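Local coordinates for tail spike protein (Acinetobacter phage vB_AbaP_AS12, PDB 6EU4), which probably recognises and cleaves the capsular polysaccharide of its Acinetobacter baumannii host, as a trimeric spike on the phage tail, at residues Met169-Ala179 with Lys207-Ile216; Lys234-Trp243 with Ile256-Trp264. All coordinates share one frame; numbering follows the deposited sequence.

Interactions 1 and 2 lie one after the other along the chain and along the stack of parallel strands, with their centres 11 Å apart. Strand 211-212 joins them, because it pairs with strand 175-179 on one side and with strand 233-234 on the other. Just past this strand, Pro214 O of interaction 1 lies 2.8 Å from Val236 N and 2.8 Å from Asp237 N of interaction 2, both probable hydrogen bonds, and Ser235 OG bonds to Ala213 O. Strands 215-217 and 237-239 then continue as neighbours in a further sheet. The loop after strand 253-257 also reaches interaction 1: Thr262 touches Met169 and Tyr212, and Trp264 packs on Leu215.

Interaction 1. Residues Met169-Ala179 with Lys207-Ile216; sequences MNFDVDAIMVA and KGIGLYAPLI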
loop_
_atom_site.group_PDB
_atom_site.type_symbol
_atom_site.label_atom_id
_atom_site.label_comp_id
_atom_site.label_asym_id
_atom_site.label_seq_id
_atom_site.Cartn_x
_atom_site.Cartn_y
_atom_site.Cartn_z
HETATM N N MSE A 169 33.618 17.387 1.549
HETATM C CA MSE A 169 32.632 17.291 2.609
HETATM C C MSE A 169 33.279 17.688 3.929
HETATM O O MSE A 169 34.477 17.557 4.128
HETATM C CB MSE A 169 32.073 15.871 2.700
HETATM C CG MSE A 169 31.547 15.352 1.378
HETATM SE SE MSE A 169 29.945 16.316 0.865
HETATM C CE MSE A 169 28.644 15.553 2.111
ATOM N N ASN A 170 32.459 18.176 4.841
ATOM C CA ASN A 170 32.927 18.577 6.155
ATOM C C ASN A 170 31.870 18.149 7.157
ATOM O O ASN A 170 30.686 18.441 6.980
ATOM C CB ASN A 170 33.180 20.079 6.216
ATOM C CG ASN A 170 33.833 20.511 7.527
ATOM O OD1 ASN A 170 33.276 20.298 8.597
ATOM N ND2 ASN A 170 35.016 21.115 7.436
ATOM N N PHE A 171 32.292 17.398 8.164
ATOM C CA PHE A 171 31.372 16.833 9.135
ATOM C C PHE A 171 31.385 17.601 10.459
ATOM O O PHE A 171 30.782 17.138 11.443
ATOM C CB PHE A 171 31.703 15.364 9.355
ATOM C CG PHE A 171 31.641 14.537 8.092
ATOM C CD1 PHE A 171 32.736 14.469 7.246
ATOM C CD2 PHE A 171 30.506 13.820 7.763
ATOM C CE1 PHE A 171 32.684 13.721 6.088
ATOM C CE2 PHE A 171 30.461 13.067 6.606
ATOM C CZ PHE A 171 31.546 13.024 5.776
ATOM N N ASP A 172 32.012 18.776 10.488
ATOM C CA ASP A 172 32.207 19.528 11.729
ATOM C C ASP A 172 31.007 20.448 11.982
ATOM O O ASP A 172 31.107 21.681 11.989
ATOM C CB ASP A 172 33.508 20.321 11.667
ATOM C CG ASP A 172 34.761 19.423 11.561
ATOM O OD1 ASP A 172 34.649 18.183 11.703
ATOM O OD2 ASP A 172 35.871 19.970 11.352
ATOM N N VAL A 173 29.862 19.812 12.186
ATOM C CA VAL A 173 28.601 20.486 12.464
ATOM C C VAL A 173 28.213 20.243 13.915
ATOM O O VAL A 173 28.711 19.331 14.581
ATOM C CB VAL A 173 27.469 20.006 11.527
ATOM C CG1 VAL A 173 27.856 20.198 10.077
ATOM C CG2 VAL A 173 27.139 18.562 11.765
ATOM N N ASP A 174 27.293 21.078 14.404
ATOM C CA ASP A 174 26.731 20.900 15.742
ATOM C C ASP A 174 25.638 19.837 15.656
ATOM O O ASP A 174 24.517 20.121 15.232
ATOM C CB ASP A 174 26.170 22.208 16.283
ATOM C CG ASP A 174 25.564 22.043 17.675
ATOM O OD1 ASP A 174 25.834 21.004 18.317
ATOM O OD2 ASP A 174 24.832 22.947 18.121
ATOM N N ALA A 175 25.989 18.613 16.047
ATOM C CA ALA A 175 25.111 17.456 16.019
ATOM C C ALA A 175 25.421 16.593 17.232
ATOM O O ALA A 175 26.451 16.770 17.885
ATOM C CB ALA A 175 25.297 16.642 14.741
ATOM N N ILE A 176 24.510 15.678 17.559
ATOM C CA ILE A 176 24.745 14.746 18.662
ATOM C C ILE A 176 25.502 13.527 18.182
ATOM O O ILE A 176 26.496 13.112 18.792
ATOM C CB ILE A 176 23.416 14.341 19.338
ATOM C CG1 ILE A 176 22.645 15.591 19.762
ATOM C CG2 ILE A 176 23.693 13.449 20.537
ATOM C CD1 ILE A 176 21.249 15.292 20.268
HETATM N N MSE A 177 25.036 12.957 17.081
HETATM C CA MSE A 177 25.663 11.802 16.456
HETATM C C MSE A 177 25.830 12.072 14.954
HETATM O O MSE A 177 24.980 12.718 14.332
HETATM C CB MSE A 177 24.813 10.536 16.716
HETATM C CG MSE A 177 25.507 9.256 16.499
HETATM SE SE MSE A 177 24.332 7.804 17.167
HETATM C CE MSE A 177 25.739 6.572 17.490
ATOM N N VAL A 178 26.943 11.606 14.386
ATOM C CA VAL A 178 27.301 11.864 12.995
ATOM C C VAL A 178 27.698 10.549 12.338
ATOM O O VAL A 178 28.521 9.809 12.885
ATOM C CB VAL A 178 28.467 12.868 12.886
ATOM C CG1 VAL A 178 28.812 13.170 11.419
ATOM C CG2 VAL A 178 28.138 14.150 13.651
ATOM N N ALA A 179 27.131 10.271 11.166
ATOM C CA ALA A 179 27.530 9.129 10.349
ATOM C C ALA A 179 28.589 9.590 9.354
ATOM O O ALA A 179 28.362 10.549 8.612
ATOM C CB ALA A 179 26.330 8.550 9.594
ATOM N N LYS A 207 20.040 24.845 20.061
ATOM C CA LYS A 207 20.149 23.419 19.816
ATOM C C LYS A 207 20.673 23.189 18.407
ATOM O O LYS A 207 20.624 24.079 17.555
ATOM C CB LYS A 207 18.806 22.713 19.964
ATOM C CG LYS A 207 18.008 23.097 21.196
ATOM C CD LYS A 207 18.687 22.646 22.429
ATOM C CE LYS A 207 17.687 22.498 23.580
ATOM N NZ LYS A 207 17.186 23.810 24.051
ATOM N N GLY A 208 21.119 21.953 18.162
ATOM C CA GLY A 208 21.646 21.572 16.872
ATOM C C GLY A 208 20.889 20.430 16.217
ATOM O O GLY A 208 19.671 20.315 16.354
ATOM N N ILE A 209 21.618 19.577 15.514
ATOM C CA ILE A 209 21.072 18.445 14.775
ATOM C C ILE A 209 21.142 17.219 15.661
ATOM O O ILE A 209 22.149 16.990 16.327
ATOM C CB ILE A 209 21.874 18.215 13.480
ATOM C CG1 ILE A 209 21.861 19.453 12.596
ATOM C CG2 ILE A 209 21.350 16.992 12.708
ATOM C CD1 ILE A 209 23.027 19.468 11.578
ATOM N N GLY A 210 20.088 16.412 15.664
ATOM C CA GLY A 210 20.156 15.169 16.384
ATOM C C GLY A 210 21.107 14.156 15.766
ATOM O O GLY A 210 22.170 13.841 16.316
ATOM N N LEU A 211 20.729 13.655 14.598
ATOM C CA LEU A 211 21.550 12.733 13.821
ATOM C C LEU A 211 21.866 13.387 12.489
ATOM O O LEU A 211 20.963 13.598 11.671
ATOM C CB LEU A 211 20.825 11.405 13.622
ATOM C CG LEU A 211 21.510 10.421 12.672
ATOM C CD1 LEU A 211 22.867 9.973 13.203
ATOM C CD2 LEU A 211 20.615 9.211 12.372
ATOM N N TYR A 212 23.142 13.707 12.269
ATOM C CA TYR A 212 23.615 14.206 10.985
ATOM C C TYR A 212 24.227 13.014 10.258
ATOM O O TYR A 212 25.303 12.530 10.623
ATOM C CB TYR A 212 24.613 15.349 11.135
ATOM C CG TYR A 212 25.014 15.923 9.795
ATOM C CD1 TYR A 212 24.051 16.290 8.868
ATOM C CD2 TYR A 212 26.346 16.056 9.434
ATOM C CE1 TYR A 212 24.394 16.795 7.634
ATOM C CE2 TYR A 212 26.705 16.564 8.193
ATOM C CZ TYR A 212 25.723 16.929 7.297
ATOM O OH TYR A 212 26.055 17.440 6.059
ATOM N N ALA A 213 23.530 12.538 9.245
ATOM C CA ALA A 213 23.894 11.308 8.538
ATOM C C ALA A 213 23.888 11.605 7.049
ATOM O O ALA A 213 23.010 11.142 6.308
ATOM C CB ALA A 213 22.934 10.176 8.894
ATOM N N PRO A 214 24.860 12.383 6.574
ATOM C CA PRO A 214 24.745 12.916 5.208
ATOM C C PRO A 214 24.746 11.825 4.147
ATOM O O PRO A 214 23.922 11.871 3.224
ATOM C CB PRO A 214 25.956 13.848 5.084
ATOM C CG PRO A 214 26.896 13.449 6.205
ATOM C CD PRO A 214 25.991 12.964 7.312
ATOM N N LEU A 215 25.644 10.848 4.256
ATOM C CA LEU A 215 25.845 9.808 3.240
ATOM C C LEU A 215 25.695 8.455 3.936
ATOM O O LEU A 215 26.611 8.019 4.642
ATOM C CB LEU A 215 27.224 9.944 2.578
ATOM C CG LEU A 215 27.628 11.337 2.070
ATOM C CD1 LEU A 215 29.060 11.331 1.542
ATOM C CD2 LEU A 215 26.672 11.826 0.991
ATOM N N ILE A 216 24.553 7.791 3.743
ATOM C CA ILE A 216 24.264 6.529 4.428
ATOM C C ILE A 216 23.633 5.551 3.453
ATOM O O ILE A 216 22.981 5.939 2.475
ATOM C CB ILE A 216 23.336 6.707 5.658
ATOM C CG1 ILE A 216 22.085 7.498 5.278
ATOM C CG2 ILE A 216 24.092 7.376 6.795
ATOM C CD1 ILE A 216 21.026 7.549 6.371
HETATM O O HOH W 1 28.605 17.365 5.368
HETATM O O HOH W 2 27.900 10.152 5.997
#
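Ala175, Met177 and Val178 run parallel to Ile209, Leu211 and Tyr212, pairing in the same order along both chains. The pairing opens with Ile209 N donating to Asp174 O (3.0 Å) and closes with Ala179 N donating to Tyr212 O. Both chains turn a corner between these bonds, and the pattern there is irregular. The N-H of Ile176 is shared between Ile209 O and Gly210 O, bent to 137° and 135° respectively. Gly210 O is gripped twice, by Ile176 N at 3.2 Å and by Met177 N at 3.1 Å, the latter nearly in line with the carbonyl.

Such in-step corners mark successive coils of a parallel beta-helix, the fold common among phage tailspikes. Met177 and Leu211 turn to one face, where Tyr133 touches both and Phe149 and Leu198 pack on Met177; Ala175, Ile209, Val178 and Tyr212 turn to the other.

On this second face, residues 169-174 arch over Tyr212. Tyr212 CB rests on Ala175 CB, and the first torsion (CG anti to the backbone N, chi1 -176°) sends the ring out beneath Val173, whose CG2 comes to 3.5 Å from Tyr212 CD2, the two side chains crossing at about a right angle. Pro214 CD sits over the centre of one ring face, 3.7 Å above the plane. The same proline extends CG to Phe171 CE2, 3.6 Å away. A water in the plane of the tyrosine ring, 2.6 Å from Tyr212 OH, donates to Asn170 O at 2.8 Å, tying the phenol to the arch. Further along, a second water donates to Ala179 O and accepts from Leu215 N, bridging the chains beyond their last direct bond. Asp174 lays its carboxylate beside Gly208, and its oxygens take their polar partners from Lys151, Tyr200 and Asn154.

Interaction 2. Residues Lys234-Trp243 with Ile256-Trp264; sequences KSVDAWMCTW and IFGHTGTAW
Lys234 and Ile256 form a short parallel strand pairing between adjacent coils of the beta-helix, and the chain after Phe257 leaves it as a loop that folds back over Val236 and Asp237. Ser235 N donates to Ile256 O (2.9 Å) within the pairing, and His259 N, already in the loop, donates to an in-plane lone pair of Ser235 O (2.9 Å). Beyond Val236 the partners diverge, and side chains carry the contact.

Along one face the extended Lys234 chain lies beside Ile256, pointing the same way, and then passes over His259. Its CE stands 3.5 Å from the imidazole centroid, only 11° off the ring normal, a CH-pi contact. Gly261 N covers the opposite face, 3.3 Å above the plane, so the imidazole is sandwiched between the lysine and its own loop. The ammonium group itself goes on to a salt bridge with Glu231. Val236 meets the edge of this imidazole with CG2, while its CG1 packs against Trp264 CD1.

On the other side of the strand, Phe257 turns an edge toward the six-membered ring of Trp243, with planes at 83° and centroids 5.6 Å apart. The touch is off-centre, Phe257 CZ lying 3.7 Å from Trp243 CZ2 near the rim. Tyr221 and Phe273 also stack with this tryptophan, placing the pair in an aromatic cluster.

Thr262 OG1 accepts from Trp264 N in an ST turn within the loop. Asp237 OD2, which also bonds Tyr187 OH, accepts from Trp264 NE1 on its anti side at 3.0 Å, close to the indole plane and nearly straight (167°).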
loop_
_atom_site.group_PDB
_atom_site.type_symbol
_atom_site.label_atom_id
_atom_site.label_comp_id
_atom_site.label_asym_id
_atom_site.label_seq_id
_atom_site.Cartn_x
_atom_site.Cartn_y
_atom_site.Cartn_z
ATOM N N LYS A 234 18.968 14.390 9.608
ATOM C CA LYS A 234 19.355 15.187 8.451
ATOM C C LYS A 234 20.335 14.416 7.574
ATOM O O LYS A 234 21.402 14.019 8.044
ATOM C CB LYS A 234 19.978 16.488 8.929
ATOM C CG LYS A 234 20.269 17.472 7.842
ATOM C CD LYS A 234 20.713 18.793 8.449
ATOM C CE LYS A 234 20.693 19.902 7.429
ATOM N NZ LYS A 234 21.084 21.220 8.060
ATOM N N SER A 235 19.993 14.253 6.296
ATOM C CA SER A 235 20.764 13.433 5.374
ATOM C C SER A 235 20.763 14.092 3.998
ATOM O O SER A 235 19.887 14.903 3.675
ATOM C CB SER A 235 20.176 12.013 5.319
ATOM O OG SER A 235 20.895 11.147 4.456
ATOM N N VAL A 236 21.755 13.719 3.188
ATOM C CA VAL A 236 21.921 14.211 1.817
ATOM C C VAL A 236 21.630 13.123 0.787
ATOM O O VAL A 236 20.951 13.362 -0.219
ATOM C CB VAL A 236 23.347 14.769 1.609
ATOM C CG1 VAL A 236 23.575 15.136 0.165
ATOM C CG2 VAL A 236 23.623 15.975 2.510
ATOM N N ASP A 237 22.203 11.936 0.988
ATOM C CA ASP A 237 22.140 10.834 0.031
ATOM C C ASP A 237 22.047 9.576 0.885
ATOM O O ASP A 237 23.041 9.162 1.495
ATOM C CB ASP A 237 23.366 10.820 -0.883
ATOM C CG ASP A 237 23.320 9.722 -1.955
ATOM O OD1 ASP A 237 22.677 8.674 -1.770
ATOM O OD2 ASP A 237 23.991 9.908 -2.997
ATOM N N ALA A 238 20.846 9.012 0.953
ATOM C CA ALA A 238 20.543 7.794 1.685
ATOM C C ALA A 238 19.922 6.806 0.713
ATOM O O ALA A 238 19.032 7.171 -0.066
ATOM C CB ALA A 238 19.578 8.084 2.849
ATOM N N TRP A 239 20.388 5.567 0.742
ATOM C CA TRP A 239 19.756 4.554 -0.090
ATOM C C TRP A 239 19.713 3.211 0.619
ATOM O O TRP A 239 20.607 2.859 1.397
ATOM C CB TRP A 239 20.447 4.453 -1.447
ATOM C CG TRP A 239 21.930 4.183 -1.451
ATOM C CD1 TRP A 239 22.949 5.090 -1.234
ATOM C CD2 TRP A 239 22.555 2.935 -1.715
ATOM N NE1 TRP A 239 24.161 4.468 -1.361
ATOM C CE2 TRP A 239 23.950 3.143 -1.652
ATOM C CE3 TRP A 239 22.071 1.651 -2.009
ATOM C CZ2 TRP A 239 24.864 2.116 -1.853
ATOM C CZ3 TRP A 239 22.983 0.637 -2.223
ATOM C CH2 TRP A 239 24.364 0.881 -2.145
HETATM N N MSE A 240 18.634 2.478 0.371
HETATM C CA MSE A 240 18.456 1.169 0.984
HETATM C C MSE A 240 18.598 1.242 2.507
HETATM O O MSE A 240 19.424 0.540 3.107
HETATM C CB MSE A 240 19.442 0.152 0.398
HETATM C CG MSE A 240 19.061 -0.315 -0.974
HETATM SE SE MSE A 240 17.539 -1.575 -0.836
HETATM C CE MSE A 240 17.083 -1.635 -2.725
ATOM N N CYS A 241 17.763 2.078 3.133
ATOM C CA CYS A 241 17.698 2.153 4.587
ATOM C C CYS A 241 16.255 2.010 5.033
ATOM O O CYS A 241 15.337 2.507 4.366
ATOM C CB CYS A 241 18.258 3.466 5.136
ATOM S SG CYS A 241 20.010 3.761 4.811
ATOM N N THR A 242 16.059 1.314 6.151
ATOM C CA THR A 242 14.753 1.248 6.786
ATOM C C THR A 242 14.806 1.921 8.145
ATOM O O THR A 242 15.831 1.906 8.838
ATOM C CB THR A 242 14.253 -0.191 6.944
ATOM O OG1 THR A 242 15.096 -0.894 7.858
ATOM C CG2 THR A 242 14.239 -0.917 5.603
ATOM N N TRP A 243 13.673 2.526 8.495
ATOM C CA TRP A 243 13.496 3.315 9.706
ATOM C C TRP A 243 12.203 2.834 10.343
ATOM O O TRP A 243 11.138 2.955 9.731
ATOM C CB TRP A 243 13.398 4.815 9.392
ATOM C CG TRP A 243 14.522 5.363 8.514
ATOM C CD1 TRP A 243 14.630 5.231 7.158
ATOM C CD2 TRP A 243 15.670 6.117 8.934
ATOM N NE1 TRP A 243 15.776 5.845 6.710
ATOM C CE2 TRP A 243 16.435 6.392 7.776
ATOM C CE3 TRP A 243 16.129 6.582 10.165
ATOM C CZ2 TRP A 243 17.629 7.103 7.823
ATOM C CZ3 TRP A 243 17.314 7.300 10.204
ATOM C CH2 TRP A 243 18.045 7.552 9.039
ATOM N N ILE A 256 14.883 15.515 7.431
ATOM C CA ILE A 256 15.422 16.185 6.249
ATOM C C ILE A 256 16.196 15.149 5.447
ATOM O O ILE A 256 17.176 14.586 5.951
ATOM C CB ILE A 256 16.365 17.352 6.610
ATOM C CG1 ILE A 256 15.681 18.373 7.525
ATOM C CG2 ILE A 256 16.923 17.992 5.347
ATOM C CD1 ILE A 256 16.723 19.200 8.277
ATOM N N PHE A 257 15.756 14.897 4.206
ATOM C CA PHE A 257 16.452 14.003 3.289
ATOM C C PHE A 257 16.701 14.746 1.980
ATOM O O PHE A 257 15.873 15.546 1.531
ATOM C CB PHE A 257 15.652 12.720 3.052
ATOM C CG PHE A 257 15.687 11.766 4.215
ATOM C CD1 PHE A 257 14.797 11.902 5.260
ATOM C CD2 PHE A 257 16.609 10.728 4.246
ATOM C CE1 PHE A 257 14.837 11.038 6.349
ATOM C CE2 PHE A 257 16.645 9.846 5.314
ATOM C CZ PHE A 257 15.759 10.007 6.376
ATOM N N GLY A 258 17.862 14.509 1.390
ATOM C CA GLY A 258 18.252 15.257 0.205
ATOM C C GLY A 258 18.668 16.679 0.517
ATOM O O GLY A 258 18.560 17.558 -0.349
ATOM N N HIS A 259 19.154 16.924 1.736
ATOM C CA HIS A 259 19.709 18.217 2.132
ATOM C C HIS A 259 20.618 18.756 1.036
ATOM O O HIS A 259 21.548 18.073 0.595
ATOM C CB HIS A 259 20.479 18.035 3.456
ATOM C CG HIS A 259 21.361 19.181 3.852
ATOM N ND1 HIS A 259 20.894 20.466 4.029
ATOM C CD2 HIS A 259 22.666 19.203 4.207
ATOM C CE1 HIS A 259 21.888 21.238 4.444
ATOM N NE2 HIS A 259 22.978 20.498 4.552
ATOM N N THR A 260 20.340 19.986 0.598
ATOM C CA THR A 260 21.045 20.598 -0.533
ATOM C C THR A 260 22.273 21.404 -0.121
ATOM O O THR A 260 22.955 21.968 -0.992
ATOM C CB THR A 260 20.120 21.548 -1.281
ATOM O OG1 THR A 260 19.653 22.539 -0.350
ATOM C CG2 THR A 260 18.937 20.807 -1.902
ATOM N N GLY A 261 22.547 21.511 1.168
ATOM C CA GLY A 261 23.564 22.413 1.661
ATOM C C GLY A 261 24.999 21.911 1.703
ATOM O O GLY A 261 25.817 22.499 2.426
ATOM N N THR A 262 25.338 20.867 0.937
ATOM C CA THR A 262 26.720 20.398 0.808
ATOM C C THR A 262 27.091 20.334 -0.674
ATOM O O THR A 262 26.259 20.543 -1.568
ATOM C CB THR A 262 26.947 19.016 1.460
ATOM O OG1 THR A 262 26.502 17.965 0.574
ATOM C CG2 THR A 262 26.231 18.908 2.804
ATOM N N ALA A 263 28.362 20.012 -0.939
ATOM C CA ALA A 263 28.825 19.857 -2.312
ATOM C C ALA A 263 28.282 18.599 -2.981
ATOM O O ALA A 263 28.374 18.469 -4.207
ATOM C CB ALA A 263 30.357 19.811 -2.341
ATOM N N TRP A 264 27.745 17.664 -2.211
ATOM C CA TRP A 264 27.256 16.405 -2.765
ATOM C C TRP A 264 25.882 16.604 -3.387
ATOM O O TRP A 264 25.003 17.220 -2.780
ATOM C CB TRP A 264 27.177 15.371 -1.653
ATOM C CG TRP A 264 26.991 13.962 -2.049
ATOM C CD1 TRP A 264 25.812 13.338 -2.376
ATOM C CD2 TRP A 264 28.008 12.958 -2.107
ATOM N NE1 TRP A 264 26.045 12.013 -2.637
ATOM C CE2 TRP A 264 27.382 11.753 -2.482
ATOM C CE3 TRP A 264 29.388 12.963 -1.876
ATOM C CZ2 TRP A 264 28.087 10.567 -2.638
ATOM C CZ3 TRP A 264 30.090 11.786 -2.033
ATOM C CH2 TRP A 264 29.436 10.599 -2.411
#